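Local coordinates for protein toll-like receptor 6, Variable lymphocyte receptor B (Mus musculus, PDB 3A79) that probably pairs with Toll-like receptor 2 to sense diacylated lipopeptides, its leucine-rich-repeat ectodomain being fused here to part of a hagfish variable lymphocyte receptor, at residues E260-C265 and I288-D293; S226-N231 and V254-I259. All blocks are in the same frame, centred on the assembly; numbering follows the deposited sequence.

Contact 1: E260-C265 and I288-D293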
loop_
_atom_site.group_PDB
_atom_site.type_symbol
_atom_site.label_atom_id
_atom_site.label_comp_id
_atom_site.label_asym_id
_atom_site.label_seq_id
_atom_site.Cartn_x
_atom_site.Cartn_y
_atom_site.Cartn_z
ATOM N N GLU B 260 26.794 6.350 7.458
ATOM C CA GLU B 260 25.935 6.413 8.623
ATOM C C GLU B 260 26.272 7.697 9.320
ATOM O O GLU B 260 27.421 7.914 9.691
ATOM C CB GLU B 260 26.218 5.267 9.576
ATOM C CG GLU B 260 25.843 5.609 11.000
ATOM C CD GLU B 260 26.519 4.715 12.011
ATOM O OE1 GLU B 260 26.906 5.231 13.091
ATOM O OE2 GLU B 260 26.667 3.508 11.717
ATOM N N THR B 261 25.283 8.558 9.505
ATOM C CA THR B 261 25.577 9.906 9.969
ATOM C C THR B 261 24.430 10.494 10.768
ATOM O O THR B 261 23.289 10.091 10.610
ATOM C CB THR B 261 25.921 10.841 8.774
ATOM O OG1 THR B 261 25.467 12.160 9.052
ATOM C CG2 THR B 261 25.217 10.392 7.517
ATOM N N THR B 262 24.743 11.435 11.644
ATOM C CA THR B 262 23.727 12.276 12.264
ATOM C C THR B 262 22.897 13.010 11.215
ATOM O O THR B 262 23.311 13.144 10.068
ATOM C CB THR B 262 24.385 13.337 13.161
ATOM O OG1 THR B 262 24.866 12.703 14.344
ATOM C CG2 THR B 262 23.390 14.398 13.568
ATOM N N TRP B 263 21.723 13.492 11.603
ATOM C CA TRP B 263 21.001 14.400 10.731
ATOM C C TRP B 263 21.717 15.752 10.693
ATOM O O TRP B 263 21.944 16.300 9.610
ATOM C CB TRP B 263 19.520 14.549 11.120
ATOM C CG TRP B 263 18.774 15.415 10.138
ATOM C CD1 TRP B 263 18.107 16.585 10.400
ATOM C CD2 TRP B 263 18.675 15.206 8.723
ATOM N NE1 TRP B 263 17.591 17.103 9.238
ATOM C CE2 TRP B 263 17.918 16.273 8.195
ATOM C CE3 TRP B 263 19.156 14.218 7.848
ATOM C CZ2 TRP B 263 17.617 16.375 6.835
ATOM C CZ3 TRP B 263 18.859 14.324 6.494
ATOM C CH2 TRP B 263 18.093 15.392 6.003
ATOM N N LYS B 264 22.076 16.280 11.866
ATOM C CA LYS B 264 22.857 17.526 11.960
ATOM C C LYS B 264 24.020 17.511 10.969
ATOM O O LYS B 264 24.262 18.489 10.251
ATOM C CB LYS B 264 23.392 17.723 13.389
ATOM C CG LYS B 264 24.034 19.076 13.686
ATOM C CD LYS B 264 24.309 19.227 15.191
ATOM C CE LYS B 264 24.147 20.679 15.699
ATOM N NZ LYS B 264 25.434 21.452 15.858
ATOM N N CYS B 265 24.726 16.383 10.929
ATOM C CA CYS B 265 25.906 16.250 10.096
ATOM C C CYS B 265 25.546 16.119 8.621
ATOM O O CYS B 265 26.338 16.463 7.748
ATOM C CB CYS B 265 26.772 15.068 10.562
ATOM S SG CYS B 265 28.392 14.959 9.726
ATOM N N ILE B 288 20.423 7.674 8.699
ATOM C CA ILE B 288 20.199 8.810 9.612
ATOM C C ILE B 288 20.260 8.360 11.081
ATOM O O ILE B 288 19.655 7.354 11.446
ATOM C CB ILE B 288 18.823 9.460 9.367
ATOM C CG1 ILE B 288 18.529 9.610 7.866
ATOM C CG2 ILE B 288 18.724 10.770 10.089
ATOM C CD1 ILE B 288 19.515 10.459 7.113
ATOM N N THR B 289 20.953 9.107 11.939
ATOM C CA THR B 289 21.470 8.454 13.143
ATOM C C THR B 289 20.965 8.714 14.558
ATOM O O THR B 289 20.420 7.791 15.162
ATOM C CB THR B 289 22.990 8.286 13.105
ATOM O OG1 THR B 289 23.264 6.958 12.652
ATOM C CG2 THR B 289 23.609 8.476 14.477
ATOM N N GLU B 290 21.148 9.885 15.141
ATOM C CA GLU B 290 20.868 9.934 16.590
ATOM C C GLU B 290 19.600 10.694 16.908
ATOM O O GLU B 290 18.901 10.382 17.870
ATOM C CB GLU B 290 22.018 10.551 17.398
ATOM C CG GLU B 290 23.334 9.777 17.435
ATOM C CD GLU B 290 24.507 10.653 17.892
ATOM O OE1 GLU B 290 24.279 11.836 18.240
ATOM O OE2 GLU B 290 25.659 10.167 17.905
ATOM N N ARG B 291 19.330 11.715 16.106
ATOM C CA ARG B 291 18.199 12.596 16.320
ATOM C C ARG B 291 17.985 13.369 15.037
ATOM O O ARG B 291 18.885 13.473 14.211
ATOM C CB ARG B 291 18.455 13.544 17.498
ATOM C CG ARG B 291 19.913 13.980 17.653
ATOM C CD ARG B 291 20.243 14.538 19.031
ATOM N NE ARG B 291 19.372 15.665 19.351
ATOM C CZ ARG B 291 18.248 15.572 20.061
ATOM N NH1 ARG B 291 17.848 14.397 20.534
ATOM N NH2 ARG B 291 17.520 16.657 20.302
ATOM N N ILE B 292 16.778 13.885 14.860
ATOM C CA ILE B 292 16.481 14.761 13.744
ATOM C C ILE B 292 15.846 16.049 14.270
ATOM O O ILE B 292 14.685 16.061 14.678
ATOM C CB ILE B 292 15.551 14.082 12.732
ATOM C CG1 ILE B 292 16.164 12.770 12.234
ATOM C CG2 ILE B 292 15.266 15.006 11.575
ATOM C CD1 ILE B 292 15.291 12.016 11.208
ATOM N N ASP B 293 16.625 17.127 14.287
ATOM C CA ASP B 293 16.143 18.415 14.776
ATOM C C ASP B 293 16.148 19.432 13.653
ATOM O O ASP B 293 16.585 19.129 12.531
ATOM C CB ASP B 293 16.988 18.904 15.948
ATOM C CG ASP B 293 17.032 17.904 17.091
ATOM O OD1 ASP B 293 18.132 17.387 17.384
ATOM O OD2 ASP B 293 15.972 17.614 17.690
#

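Contact 2: S226-N231 and V254-I259. With NAG (2-acetamido-2-deoxy-beta-D-glucopyranose), chain F.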
loop_
_atom_site.group_PDB
_atom_site.type_symbol
_atom_site.label_atom_id
_atom_site.label_comp_id
_atom_site.label_asym_id
_atom_site.label_seq_id
_atom_site.Cartn_x
_atom_site.Cartn_y
_atom_site.Cartn_z
ATOM N N SER B 226 33.717 5.460 0.293
ATOM C CA SER B 226 32.945 4.339 0.816
ATOM C C SER B 226 33.281 4.022 2.275
ATOM O O SER B 226 34.443 4.043 2.666
ATOM C CB SER B 226 33.177 3.107 -0.048
ATOM O OG SER B 226 32.803 3.355 -1.395
ATOM N N ASN B 227 32.249 3.717 3.062
ATOM C CA ASN B 227 32.388 3.435 4.491
ATOM C C ASN B 227 32.646 4.707 5.304
ATOM O O ASN B 227 33.743 4.929 5.819
ATOM C CB ASN B 227 33.486 2.399 4.760
ATOM C CG ASN B 227 33.250 1.066 4.039
ATOM O OD1 ASN B 227 32.178 0.808 3.481
ATOM N ND2 ASN B 227 34.268 0.211 4.056
ATOM N N ILE B 228 31.618 5.536 5.421
ATOM C CA ILE B 228 31.725 6.791 6.145
ATOM C C ILE B 228 30.805 6.779 7.354
ATOM O O ILE B 228 29.584 6.838 7.208
ATOM C CB ILE B 228 31.316 7.957 5.247
ATOM C CG1 ILE B 228 32.009 7.836 3.895
ATOM C CG2 ILE B 228 31.625 9.301 5.927
ATOM C CD1 ILE B 228 31.439 8.751 2.853
ATOM N N LYS B 229 31.390 6.707 8.545
ATOM C CA LYS B 229 30.614 6.705 9.783
ATOM C C LYS B 229 30.886 7.972 10.581
ATOM O O LYS B 229 32.006 8.189 11.041
ATOM C CB LYS B 229 30.975 5.486 10.624
ATOM C CG LYS B 229 30.254 5.380 11.957
ATOM C CD LYS B 229 30.761 4.154 12.711
ATOM C CE LYS B 229 29.893 3.774 13.901
ATOM N NZ LYS B 229 30.071 2.325 14.231
ATOM N N LEU B 230 29.863 8.804 10.755
ATOM C CA LEU B 230 30.035 10.095 11.411
ATOM C C LEU B 230 29.046 10.325 12.535
ATOM O O LEU B 230 27.870 9.995 12.416
ATOM C CB LEU B 230 29.868 11.226 10.400
ATOM C CG LEU B 230 30.565 11.028 9.063
ATOM C CD1 LEU B 230 29.919 11.889 7.994
ATOM C CD2 LEU B 230 32.041 11.343 9.216
ATOM N N ASN B 231 29.532 10.888 13.631
ATOM C CA ASN B 231 28.659 11.594 14.555
ATOM C C ASN B 231 28.937 13.089 14.439
ATOM O O ASN B 231 29.441 13.545 13.413
ATOM C CB ASN B 231 28.806 11.087 15.994
ATOM C CG ASN B 231 30.217 10.679 16.329
ATOM O OD1 ASN B 231 31.137 11.482 16.231
ATOM N ND2 ASN B 231 30.393 9.431 16.744
ATOM N N VAL B 254 30.325 13.653 -7.138
ATOM C CA VAL B 254 30.691 13.072 -5.852
ATOM C C VAL B 254 29.707 11.959 -5.456
ATOM O O VAL B 254 28.485 12.095 -5.597
ATOM C CB VAL B 254 30.817 14.147 -4.744
ATOM C CG1 VAL B 254 30.904 13.513 -3.371
ATOM C CG2 VAL B 254 32.039 14.986 -4.981
ATOM N N THR B 255 30.255 10.846 -4.985
ATOM C CA THR B 255 29.436 9.742 -4.529
ATOM C C THR B 255 29.830 9.271 -3.134
ATOM O O THR B 255 30.974 8.880 -2.891
ATOM C CB THR B 255 29.518 8.586 -5.493
ATOM O OG1 THR B 255 28.956 8.992 -6.743
ATOM C CG2 THR B 255 28.748 7.396 -4.958
ATOM N N LEU B 256 28.863 9.331 -2.222
ATOM C CA LEU B 256 29.018 8.828 -0.864
ATOM C C LEU B 256 28.328 7.455 -0.731
ATOM O O LEU B 256 27.151 7.336 -1.027
ATOM C CB LEU B 256 28.418 9.845 0.114
ATOM C CG LEU B 256 29.341 10.938 0.688
ATOM C CD1 LEU B 256 30.457 11.325 -0.274
ATOM C CD2 LEU B 256 28.562 12.179 1.174
ATOM N N GLN B 257 29.058 6.423 -0.311
ATOM C CA GLN B 257 28.494 5.069 -0.160
ATOM C C GLN B 257 28.597 4.566 1.265
ATOM O O GLN B 257 29.645 4.676 1.896
ATOM C CB GLN B 257 29.208 4.069 -1.057
ATOM C CG GLN B 257 28.404 3.568 -2.215
ATOM C CD GLN B 257 29.192 2.584 -3.059
ATOM O OE1 GLN B 257 29.538 2.878 -4.203
ATOM N NE2 GLN B 257 29.491 1.411 -2.493
ATOM N N HIS B 258 27.510 4.009 1.775
ATOM C CA HIS B 258 27.502 3.496 3.141
ATOM C C HIS B 258 27.772 4.528 4.251
ATOM O O HIS B 258 28.480 4.236 5.211
ATOM C CB HIS B 258 28.484 2.339 3.226
ATOM C CG HIS B 258 28.412 1.429 2.042
ATOM N ND1 HIS B 258 29.464 1.256 1.169
ATOM C CD2 HIS B 258 27.397 0.672 1.563
ATOM C CE1 HIS B 258 29.108 0.417 0.213
ATOM N NE2 HIS B 258 27.859 0.049 0.430
ATOM N N ILE B 259 27.184 5.717 4.129
ATOM C CA ILE B 259 27.326 6.771 5.135
ATOM C C ILE B 259 26.315 6.597 6.250
ATOM O O ILE B 259 25.116 6.689 6.021
ATOM C CB ILE B 259 27.043 8.162 4.545
ATOM C CG1 ILE B 259 27.382 8.195 3.064
ATOM C CG2 ILE B 259 27.779 9.242 5.298
ATOM C CD1 ILE B 259 26.286 7.637 2.206
HETATM C C1 NAG F . 25.109 -0.052 4.323
HETATM C C2 NAG F . 25.641 -1.407 3.839
HETATM C C3 NAG F . 26.217 -2.298 4.932
HETATM C C4 NAG F . 26.914 -1.537 6.063
HETATM C C5 NAG F . 26.297 -0.183 6.401
HETATM C C6 NAG F . 27.261 0.600 7.290
HETATM C C7 NAG F . 24.663 -2.473 1.846
HETATM C C8 NAG F . 23.364 -2.434 1.099
HETATM N N2 NAG F . 24.605 -2.166 3.154
HETATM O O3 NAG F . 27.158 -3.149 4.312
HETATM O O4 NAG F . 26.938 -2.358 7.220
HETATM O O5 NAG F . 25.993 0.569 5.242
HETATM O O6 NAG F . 26.716 1.851 7.653
HETATM O O7 NAG F . 25.691 -2.778 1.236
#

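Contact 1: E260-C265 and I288-D293
Trp263 packs against Ile288 and Ile292, which meet different parts of its indole from the same side, and it gives up more surface to this contact than any other residue. Its CB points at the 288-293 segment, and with CG anti to the backbone N (chi1 -176°) the indole is carried along that loop. One face of the five-membered ring receives Ile292 CG2 in a CH-pi contact, the methyl carbon standing 3.9 Å from the ring centroid and 29° off the ring normal. At the rim, in the plane of the indole, the carbonyl O of Asp293 is 3.7 Å from Trp263 CD1. The six-membered ring serves Ile288: the two side chains run side by side in the same direction, and Ile288 CD1 approaches Trp263 CE3 obliquely at 3.8 Å. Helix 321-329 continues the packing, with Leu324 and Val327 against the indole and Ala323 O taking a weak hydrogen bond from NE1.

Upstream, Thr261 and Ile288 form a parallel beta bridge, their CA atoms 5.5 Å apart. Thr289 follows at once, its CB aimed at the 260-265 segment and lying over the carbonyl O of Thr261. Its OG1 sits 3.3 Å from the aliphatic Glu260 CG and makes a weak hydrogen bond with Thr287 O. Farther along the loop, Glu290 comes near Thr262, whose OG1 is hydrogen-bonded to Asp232 instead, and Arg291 NE makes a salt bridge of 2.9 Å to Asp293 OD1. All of this belongs to the Toll-like receptor 6 part of the chimera, where parallel strands give way to packed loops and helices as the chain leaves the sheet, the build of a leucine-rich-repeat solenoid.

Contact 2: S226-N231 and V254-I259
Ile228 meets Ile259 through CB and CG2 and Leu256 through CD1. At the root, Ile228 CB lies 3.8 Å from Ile259 CG2, and the short branch keeps to the same neighbour, Ile228 CG2 being 3.9 Å from that methyl. The two isoleucines thus run side by side and point the same way. The longer branch starts from CG1, which is anti to the carbonyl carbon, and its extended course delivers the terminal methyl to a second partner: Ile228 CD1 ends 3.7 Å from Leu256 CG. There the side chains meet at about a right angle, and Ile259 CG1 still flanks the tip. Leu230 CD1 adds a looser apolar touch to Ile259.

Such aliphatic layers, stacked from one strand to the next, form the interior of a leucine-rich-repeat solenoid, here in its Toll-like receptor 6 part; Leu269 of helix 263-273 packs on Leu256 from beyond the two segments. Ser226 and Gln257 form a parallel bridge, although the axes of the two short strand segments diverge by 70°. Asn227 N donates to Gln257 O at 3.0 Å, with the donor tilted 24° from the carbonyl plane, and Ile228 N makes a weak bond of 3.4 Å to His258 O. On the face holding Ser226 and Gln257, the serine hydroxyl rests against the CB of the glutamine.

At His258 the chain turns a corner, and its side chain lies alongside that of Asn227. Asn227 OD1 is 3.6 Å from His258 ND1, with the amide and ring planes 49° apart, whereas Asn227 ND2 is engaged by Phe203 O. Gln257 CG covers one face of the imidazole near its rim, and His258 CD2 reaches to 3.5 Å from C2 of the N-acetylglucosamine, a sugar of the receptor's own glycan.

How the contacts relate
Along the chain, contact 2 comes first and contact 1 follows, and strand 252-261 serves both, so the two lie in series along the solenoid with their centres about 13 Å apart. Glu260 joins them: its N lies 2.8 Å from Ile228 O and its O lies 2.8 Å from Leu230 N, both probable hydrogen bonds that extend the parallel pairing of contact 2 into the first residue of contact 1. Its carboxylate oxygen OE1 also packs on Lys229 CE. Glu260 and His258 border the same glycan, which is probably linked at Asn285; this sugar decorates the receptor surface and marks no ligand pocket.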